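PDB 3PAM: transmembrane protein from Bartonella henselae, which probably binds oligopeptides as part of an ABC-type transport system, being a domain of the family 5 extracellular solute-binding proteins. Local coordinates for residues A[54-59]-A[234-239]; A[77-82]-A[246-251]; A[172-177]-A[204-209]. All coordinates share one frame; numbering follows the deposited sequence.

Overall arrangement
Contacts 1 and 2 both draw on helix 232-249, the long helix that leads into strand 252-257 of the six-stranded mixed sheet. Contact 1 uses its early turns and contact 2 its C-terminal end; their centres lie about 15 Å apart, and they meet where Ser58 OG packs 3.6 Å from Ile247 CD1. Along the chain their segments interleave: 54-59, 77-82, 234-239, 246-251. The connection 54-82 is thus fastened to one helix at two places. Contact 3, 172-177 with 204-209, falls between these pairs in sequence and stands apart in space, its centre about 28 Å from that of contact 1 and about 24 Å from that of contact 2, joining the end of helix 165-174 to another loop.

Contact 1: A[54-59]-A[234-239]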
loop_
_atom_site.group_PDB
_atom_site.type_symbol
_atom_site.label_atom_id
_atom_site.label_comp_id
_atom_site.label_asym_id
_atom_site.label_seq_id
_atom_site.Cartn_x
_atom_site.Cartn_y
_atom_site.Cartn_z
ATOM N N SER A 54 -7.131 -15.650 5.993
ATOM C CA SER A 54 -6.965 -15.946 7.396
ATOM C C SER A 54 -8.235 -15.457 8.064
ATOM O O SER A 54 -8.942 -14.599 7.523
ATOM C CB SER A 54 -5.745 -15.194 7.935
ATOM O OG SER A 54 -5.956 -14.682 9.244
ATOM N N ILE A 55 -8.528 -16.001 9.236
ATOM C CA ILE A 55 -9.638 -15.530 10.048
ATOM C C ILE A 55 -9.310 -14.069 10.431
ATOM O O ILE A 55 -10.190 -13.281 10.788
ATOM C CB ILE A 55 -9.859 -16.492 11.274
ATOM C CG1 ILE A 55 -11.352 -16.753 11.540
ATOM C CG2 ILE A 55 -9.058 -16.059 12.515
ATOM C CD1 ILE A 55 -12.055 -15.766 12.465
ATOM N N LEU A 56 -8.037 -13.705 10.298
ATOM C CA LEU A 56 -7.580 -12.345 10.634
ATOM C C LEU A 56 -7.781 -11.321 9.520
ATOM O O LEU A 56 -7.603 -10.131 9.750
ATOM C CB LEU A 56 -6.110 -12.342 11.064
ATOM C CG LEU A 56 -5.651 -13.369 12.106
ATOM C CD1 LEU A 56 -4.150 -13.237 12.300
ATOM C CD2 LEU A 56 -6.418 -13.224 13.422
ATOM N N SER A 57 -8.138 -11.769 8.318
ATOM C CA SER A 57 -8.397 -10.845 7.233
ATOM C C SER A 57 -9.694 -10.126 7.495
ATOM O O SER A 57 -10.604 -10.700 8.080
ATOM C CB SER A 57 -8.499 -11.577 5.904
ATOM O OG SER A 57 -8.439 -10.639 4.847
ATOM N N SER A 58 -9.776 -8.870 7.059
ATOM C CA SER A 58 -11.008 -8.070 7.192
ATOM C C SER A 58 -11.806 -8.000 5.910
ATOM O O SER A 58 -12.871 -7.384 5.868
ATOM C CB SER A 58 -10.694 -6.644 7.622
ATOM O OG SER A 58 -10.128 -5.899 6.560
ATOM N N ILE A 59 -11.302 -8.641 4.869
ATOM C CA ILE A 59 -11.748 -8.319 3.524
ATOM C C ILE A 59 -13.241 -8.466 3.253
ATOM O O ILE A 59 -13.858 -7.529 2.723
ATOM C CB ILE A 59 -10.860 -8.973 2.454
ATOM C CG1 ILE A 59 -9.635 -8.084 2.248
ATOM C CG2 ILE A 59 -11.626 -9.192 1.127
ATOM C CD1 ILE A 59 -8.377 -8.849 1.957
ATOM N N ASP A 234 -10.976 -10.868 21.144
ATOM C CA ASP A 234 -10.346 -9.537 21.204
ATOM C C ASP A 234 -9.178 -9.425 20.259
ATOM O O ASP A 234 -8.975 -8.389 19.661
ATOM C CB ASP A 234 -9.897 -9.190 22.621
ATOM C CG ASP A 234 -11.053 -8.883 23.524
ATOM O OD1 ASP A 234 -12.184 -8.844 23.012
ATOM O OD2 ASP A 234 -10.850 -8.689 24.747
ATOM N N PHE A 235 -8.427 -10.512 20.127
ATOM C CA PHE A 235 -7.271 -10.560 19.234
ATOM C C PHE A 235 -7.648 -10.490 17.755
ATOM O O PHE A 235 -6.997 -9.802 16.979
ATOM C CB PHE A 235 -6.502 -11.841 19.501
ATOM C CG PHE A 235 -5.268 -11.978 18.700
ATOM C CD1 PHE A 235 -4.059 -11.486 19.182
ATOM C CD2 PHE A 235 -5.298 -12.632 17.470
ATOM C CE1 PHE A 235 -2.897 -11.638 18.439
ATOM C CE2 PHE A 235 -4.150 -12.764 16.714
ATOM C CZ PHE A 235 -2.953 -12.279 17.199
ATOM N N ILE A 236 -8.695 -11.216 17.379
ATOM C CA ILE A 236 -9.200 -11.231 15.995
ATOM C C ILE A 236 -9.730 -9.844 15.616
ATOM O O ILE A 236 -9.493 -9.361 14.508
ATOM C CB ILE A 236 -10.277 -12.366 15.806
ATOM C CG1 ILE A 236 -9.591 -13.746 15.778
ATOM C CG2 ILE A 236 -11.162 -12.143 14.566
ATOM C CD1 ILE A 236 -10.488 -14.915 16.099
ATOM N N ALA A 237 -10.407 -9.187 16.551
ATOM C CA ALA A 237 -10.948 -7.847 16.294
ATOM C C ALA A 237 -9.847 -6.780 16.175
ATOM O O ALA A 237 -9.943 -5.858 15.353
ATOM C CB ALA A 237 -11.972 -7.468 17.372
ATOM N N ALA A 238 -8.800 -6.915 16.985
ATOM C CA ALA A 238 -7.666 -5.998 16.904
ATOM C C ALA A 238 -6.885 -6.108 15.581
ATOM O O ALA A 238 -6.546 -5.084 14.966
ATOM C CB ALA A 238 -6.766 -6.173 18.077
ATOM N N VAL A 239 -6.607 -7.333 15.138
ATOM C CA VAL A 239 -5.905 -7.534 13.874
ATOM C C VAL A 239 -6.776 -7.100 12.702
ATOM O O VAL A 239 -6.306 -6.431 11.779
ATOM C CB VAL A 239 -5.472 -8.993 13.667
ATOM C CG1 VAL A 239 -4.819 -9.161 12.309
ATOM C CG2 VAL A 239 -4.490 -9.397 14.744
#
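Leu56, Ile55 and three residues of helix 232-249 meet through apolar side chains, and no hydrogen bond crosses between the two segments. Leu56 reaches the helix at two levels. Its CD2 methyl lies 4.0 Å from Ile236 CG1 and equally far from Phe235 CE2, approaching that ring obliquely. Its CB rests against Val239 CG1 at 3.7 Å. Val239 CG1 is anti to its own backbone N (chi1 177°), which carries this methyl to Leu56 while CG2 lies over one face of the Phe235 ring. Ile55 adds a second patch: its CG2 methyl stands 4.0 Å from Ile236 CD1, the two isoleucine side chains crossing at about a right angle.

The loop presents these residues from a type I beta turn, Ser54 to Ser57, closed by the backbone bond from Ser57 N to Ser54 O at 3.0 Å. Ile55 and Leu56 are its two central residues; their side chains start off beside the helix, and their ends reach it. Pro190 also touches Leu56.

Polar anchors come from just past the apolar residues: Arg240, next after Val239, donates from NH1 to Ile55 O, and Asp243, a turn beyond Val239, is hydrogen-bonded through OD2 to Ser58 OG. Helix 217-228 packs on Phe235 and Val239 through Ile226.

Contact 2: A[77-82]-A[246-251]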
loop_
_atom_site.group_PDB
_atom_site.type_symbol
_atom_site.label_atom_id
_atom_site.label_comp_id
_atom_site.label_asym_id
_atom_site.label_seq_id
_atom_site.Cartn_x
_atom_site.Cartn_y
_atom_site.Cartn_z
ATOM N N ALA A 77 -9.717 7.034 10.071
ATOM C CA ALA A 77 -8.834 5.890 9.838
ATOM C C ALA A 77 -9.330 4.916 8.765
ATOM O O ALA A 77 -8.547 4.428 7.956
ATOM C CB ALA A 77 -8.559 5.148 11.154
ATOM N N VAL A 78 -10.622 4.623 8.758
ATOM C CA VAL A 78 -11.127 3.569 7.887
ATOM C C VAL A 78 -12.155 4.111 6.910
ATOM O O VAL A 78 -12.966 4.963 7.275
ATOM C CB VAL A 78 -11.676 2.362 8.714
ATOM C CG1 VAL A 78 -12.095 1.207 7.812
ATOM C CG2 VAL A 78 -10.607 1.866 9.705
ATOM N N LEU A 79 -12.082 3.641 5.664
ATOM C CA LEU A 79 -13.074 3.949 4.634
ATOM C C LEU A 79 -14.327 3.136 4.890
ATOM O O LEU A 79 -14.222 1.957 5.226
ATOM C CB LEU A 79 -12.563 3.617 3.229
ATOM C CG LEU A 79 -11.461 4.474 2.620
ATOM C CD1 LEU A 79 -10.806 3.748 1.454
ATOM C CD2 LEU A 79 -12.002 5.836 2.174
ATOM N N PRO A 80 -15.507 3.766 4.721
ATOM C CA PRO A 80 -16.814 3.140 4.849
ATOM C C PRO A 80 -16.912 1.788 4.149
ATOM O O PRO A 80 -17.431 0.848 4.740
ATOM C CB PRO A 80 -17.776 4.170 4.208
ATOM C CG PRO A 80 -16.909 5.310 3.716
ATOM C CD PRO A 80 -15.631 5.216 4.478
ATOM N N GLU A 81 -16.409 1.680 2.921
ATOM C CA GLU A 81 -16.459 0.405 2.192
ATOM C C GLU A 81 -15.629 -0.673 2.919
ATOM O O GLU A 81 -15.990 -1.848 2.905
ATOM C CB GLU A 81 -15.993 0.533 0.730
ATOM C CG GLU A 81 -16.225 1.872 0.052
ATOM C CD GLU A 81 -14.953 2.710 -0.081
ATOM O OE1 GLU A 81 -14.183 2.492 -1.041
ATOM O OE2 GLU A 81 -14.737 3.612 0.756
ATOM N N VAL A 82 -14.528 -0.252 3.542
ATOM C CA VAL A 82 -13.651 -1.141 4.312
ATOM C C VAL A 82 -14.245 -1.490 5.686
ATOM O O VAL A 82 -14.049 -2.606 6.175
ATOM C CB VAL A 82 -12.228 -0.529 4.506
ATOM C CG1 VAL A 82 -11.299 -1.523 5.172
ATOM C CG2 VAL A 82 -11.640 -0.086 3.183
ATOM N N LEU A 246 -4.901 -0.241 7.493
ATOM C CA LEU A 246 -3.778 -0.304 6.581
ATOM C C LEU A 246 -4.273 -0.338 5.154
ATOM O O LEU A 246 -3.699 0.283 4.258
ATOM C CB LEU A 246 -2.911 -1.507 6.902
ATOM C CG LEU A 246 -2.272 -1.474 8.289
ATOM C CD1 LEU A 246 -1.440 -2.729 8.494
ATOM C CD2 LEU A 246 -1.423 -0.251 8.430
ATOM N N ILE A 247 -5.359 -1.059 4.939
ATOM C CA ILE A 247 -6.058 -0.984 3.659
ATOM C C ILE A 247 -6.461 0.461 3.339
ATOM O O ILE A 247 -6.274 0.933 2.214
ATOM C CB ILE A 247 -7.287 -1.927 3.644
ATOM C CG1 ILE A 247 -6.820 -3.379 3.670
ATOM C CG2 ILE A 247 -8.203 -1.670 2.428
ATOM C CD1 ILE A 247 -7.882 -4.343 4.154
ATOM N N SER A 248 -7.009 1.164 4.326
ATOM C CA SER A 248 -7.509 2.525 4.090
ATOM C C SER A 248 -6.377 3.506 3.926
ATOM O O SER A 248 -6.563 4.585 3.372
ATOM C CB SER A 248 -8.408 2.991 5.233
ATOM O OG SER A 248 -9.570 2.207 5.275
ATOM N N GLY A 249 -5.204 3.139 4.443
ATOM C CA GLY A 249 -4.025 3.947 4.278
ATOM C C GLY A 249 -3.357 3.862 2.926
ATOM O O GLY A 249 -2.643 4.781 2.555
ATOM N N SER A 250 -3.569 2.773 2.189
ATOM C CA SER A 250 -2.815 2.514 0.961
ATOM C C SER A 250 -1.308 2.754 1.156
ATOM O O SER A 250 -0.661 3.390 0.330
ATOM C CB SER A 250 -3.367 3.325 -0.228
ATOM O OG SER A 250 -4.628 2.807 -0.660
ATOM N N TYR A 251 -0.763 2.255 2.259
ATOM C CA TYR A 251 0.685 2.292 2.496
ATOM C C TYR A 251 1.421 1.408 1.505
ATOM O O TYR A 251 2.585 1.636 1.206
ATOM C CB TYR A 251 1.003 1.887 3.945
ATOM C CG TYR A 251 0.417 2.881 4.901
ATOM C CD1 TYR A 251 0.961 4.162 5.019
ATOM C CD2 TYR A 251 -0.723 2.573 5.642
ATOM C CE1 TYR A 251 0.388 5.104 5.857
ATOM C CE2 TYR A 251 -1.298 3.511 6.500
ATOM C CZ TYR A 251 -0.737 4.770 6.590
ATOM O OH TYR A 251 -1.291 5.703 7.429
#
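This is a partly buried contact between a helix start and a helix end, centred on one hydrogen bond: the loop leading into helix 80-84 meets the last turn of helix 232-249, just ahead of strand 252-257. Leu79 occupies the N-cap position of the short helix, and Ser248 faces it from the long one, their segments coming closest at Val78 and Ser248 (CA to CA 5.3 Å). The backbone N of Leu79 donates to Ser248 OG at 2.9 Å, with a nearly straight N-H...O angle of 165°. The serine hydroxyl stands anti to its own carbonyl carbon (chi1 -65°), a position from which it also bonds to Arg244 O one turn back. One hydroxyl therefore links the loop to the helix backbone, and the two partners together should limit its rotation.

Apolar carbons of the 77-82 segment lie beside the acceptor oxygen. Val78 CG1 is 3.7 Å from Ser248 OG, and Val82 CG2 approaches the same oxygen from the first turn of helix 80-84. Val82 extends the packing to Ile247, its CG2 reaching Ile247 CG2 at 3.9 Å. Arg244 ties the short helix down a second time, its NE donating to Val82 O. The carbon that carries the hydroxyl, Ser248 CB, sits 3.1 Å from Ala77 O.

Contact 3: A[172-177]-A[204-209]; sequences LGMFNY and NLKGSF
The C-terminal end of helix 165-174 packs against a type II beta turn, Leu205 to Ser208, in the loop between helices 193-198 and 217-228. Gly173 and Gly207 have the closest pair of CA atoms, 4.3 Å apart. Lys206 lies across this helix end: its CG is 3.1 Å from Gly173 O, and its CD meets the selenium of the selenomethionine Met174 at 3.8 Å, the two side chains crossing at about a right angle. The lysine chain is bent at chi2 and again at chi4, and NZ donates to Met174 O at 3.3 Å from well above the carbonyl plane (54° out of it). A positive charge beside a helix C-terminus probably suits the helix dipole.

That end forms a Schellman motif, with Phe175 leaving helical geometry at positive phi (59°). With CG anti to the carbonyl carbon (chi1 -57°), the ring edge reaches the turn: Ser208 O lies 3.7 Å from Phe175 CZ and Leu205 O 3.8 Å from CE2, both near the ring plane. Arg13 makes a cation-pi contact with the same ring. A water bridges the backbones, donating to Leu172 O and, at 2.7 Å, to Ser208 O, while Ser208 OG bonds to Ser202 O within its own loop.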
loop_
_atom_site.group_PDB
_atom_site.type_symbol
_atom_site.label_atom_id
_atom_site.label_comp_id
_atom_site.label_asym_id
_atom_site.label_seq_id
_atom_site.Cartn_x
_atom_site.Cartn_y
_atom_site.Cartn_z
ATOM N N LEU A 172 17.494 0.763 1.641
ATOM C CA LEU A 172 16.403 0.304 2.506
ATOM C C LEU A 172 16.617 0.784 3.948
ATOM O O LEU A 172 15.689 1.269 4.597
ATOM C CB LEU A 172 16.297 -1.217 2.530
ATOM C CG LEU A 172 15.223 -1.992 1.755
ATOM C CD1 LEU A 172 15.223 -3.418 2.311
ATOM C CD2 LEU A 172 13.807 -1.395 1.784
ATOM N N GLY A 173 17.847 0.624 4.430
ATOM C CA GLY A 173 18.216 0.955 5.795
ATOM C C GLY A 173 18.083 2.431 6.081
ATOM O O GLY A 173 17.688 2.810 7.179
HETATM N N MSE A 174 18.381 3.261 5.082
HETATM C CA MSE A 174 18.326 4.711 5.232
HETATM C C MSE A 174 16.972 5.305 4.836
HETATM O O MSE A 174 16.748 6.523 4.976
HETATM C CB MSE A 174 19.447 5.363 4.421
HETATM C CG MSE A 174 20.866 4.972 4.843
HETATM SE SE MSE A 174 21.244 5.445 6.708
HETATM C CE MSE A 174 23.212 5.311 6.691
ATOM N N PHE A 175 16.062 4.450 4.365
ATOM C CA PHE A 175 14.806 4.902 3.740
ATOM C C PHE A 175 15.035 5.815 2.507
ATOM O O PHE A 175 14.233 6.712 2.195
ATOM C CB PHE A 175 13.894 5.554 4.789
ATOM C CG PHE A 175 13.586 4.658 5.942
ATOM C CD1 PHE A 175 13.121 3.361 5.716
ATOM C CD2 PHE A 175 13.772 5.086 7.242
ATOM C CE1 PHE A 175 12.838 2.519 6.753
ATOM C CE2 PHE A 175 13.503 4.235 8.317
ATOM C CZ PHE A 175 13.046 2.946 8.073
ATOM N N ASN A 176 16.159 5.590 1.828
ATOM C CA ASN A 176 16.544 6.397 0.684
ATOM C C ASN A 176 15.918 5.907 -0.636
ATOM O O ASN A 176 16.591 5.342 -1.490
ATOM C CB ASN A 176 18.065 6.469 0.590
ATOM C CG ASN A 176 18.534 7.517 -0.392
ATOM O OD1 ASN A 176 17.812 8.483 -0.675
ATOM N ND2 ASN A 176 19.733 7.329 -0.936
ATOM N N TYR A 177 14.616 6.124 -0.780
ATOM C CA TYR A 177 13.894 5.660 -1.945
ATOM C C TYR A 177 12.560 6.363 -1.966
ATOM O O TYR A 177 12.046 6.747 -0.920
ATOM C CB TYR A 177 13.676 4.128 -1.900
ATOM C CG TYR A 177 13.107 3.607 -0.598
ATOM C CD1 TYR A 177 11.727 3.566 -0.370
ATOM C CD2 TYR A 177 13.951 3.131 0.404
ATOM C CE1 TYR A 177 11.208 3.083 0.841
ATOM C CE2 TYR A 177 13.451 2.649 1.603
ATOM C CZ TYR A 177 12.082 2.641 1.823
ATOM O OH TYR A 177 11.591 2.181 3.021
ATOM N N ASN A 204 10.988 6.636 12.283
ATOM C CA ASN A 204 12.220 7.416 12.274
ATOM C C ASN A 204 13.465 6.715 12.824
ATOM O O ASN A 204 14.422 7.374 13.257
ATOM C CB ASN A 204 11.985 8.746 12.977
ATOM C CG ASN A 204 10.950 9.582 12.270
ATOM O OD1 ASN A 204 11.129 9.931 11.106
ATOM N ND2 ASN A 204 9.857 9.904 12.958
ATOM N N LEU A 205 13.458 5.383 12.765
ATOM C CA LEU A 205 14.611 4.583 13.181
ATOM C C LEU A 205 15.108 3.742 12.004
ATOM O O LEU A 205 14.507 2.728 11.621
ATOM C CB LEU A 205 14.275 3.702 14.391
ATOM C CG LEU A 205 13.944 4.399 15.729
ATOM C CD1 LEU A 205 13.325 3.402 16.729
ATOM C CD2 LEU A 205 15.146 5.117 16.343
ATOM N N LYS A 206 16.210 4.208 11.429
ATOM C CA LYS A 206 16.893 3.532 10.347
ATOM C C LYS A 206 17.119 2.050 10.599
ATOM O O LYS A 206 17.598 1.644 11.663
ATOM C CB LYS A 206 18.213 4.242 10.047
ATOM C CG LYS A 206 18.039 5.303 8.971
ATOM C CD LYS A 206 18.750 6.606 9.307
ATOM C CE LYS A 206 18.245 7.733 8.413
ATOM N NZ LYS A 206 16.776 7.607 8.056
ATOM N N GLY A 207 16.743 1.245 9.620
ATOM C CA GLY A 207 16.929 -0.183 9.712
ATOM C C GLY A 207 15.730 -0.882 10.281
ATOM O O GLY A 207 15.757 -2.093 10.456
ATOM N N SER A 208 14.683 -0.119 10.592
ATOM C CA SER A 208 13.409 -0.720 10.945
ATOM C C SER A 208 12.645 -1.125 9.665
ATOM O O SER A 208 13.017 -0.741 8.548
ATOM C CB SER A 208 12.590 0.229 11.814
ATOM O OG SER A 208 11.458 0.713 11.121
ATOM N N PHE A 209 11.583 -1.898 9.835
ATOM C CA PHE A 209 10.837 -2.386 8.710
ATOM C C PHE A 209 9.583 -1.573 8.443
ATOM O O PHE A 209 8.659 -2.063 7.774
ATOM C CB PHE A 209 10.476 -3.855 8.890
ATOM C CG PHE A 209 11.667 -4.784 8.880
ATOM C CD1 PHE A 209 12.894 -4.378 8.340
ATOM C CD2 PHE A 209 11.555 -6.065 9.384
ATOM C CE1 PHE A 209 13.987 -5.232 8.323
ATOM C CE2 PHE A 209 12.652 -6.937 9.369
ATOM C CZ PHE A 209 13.864 -6.518 8.844
HETATM O O HOH W 1 15.187 -0.157 7.037
#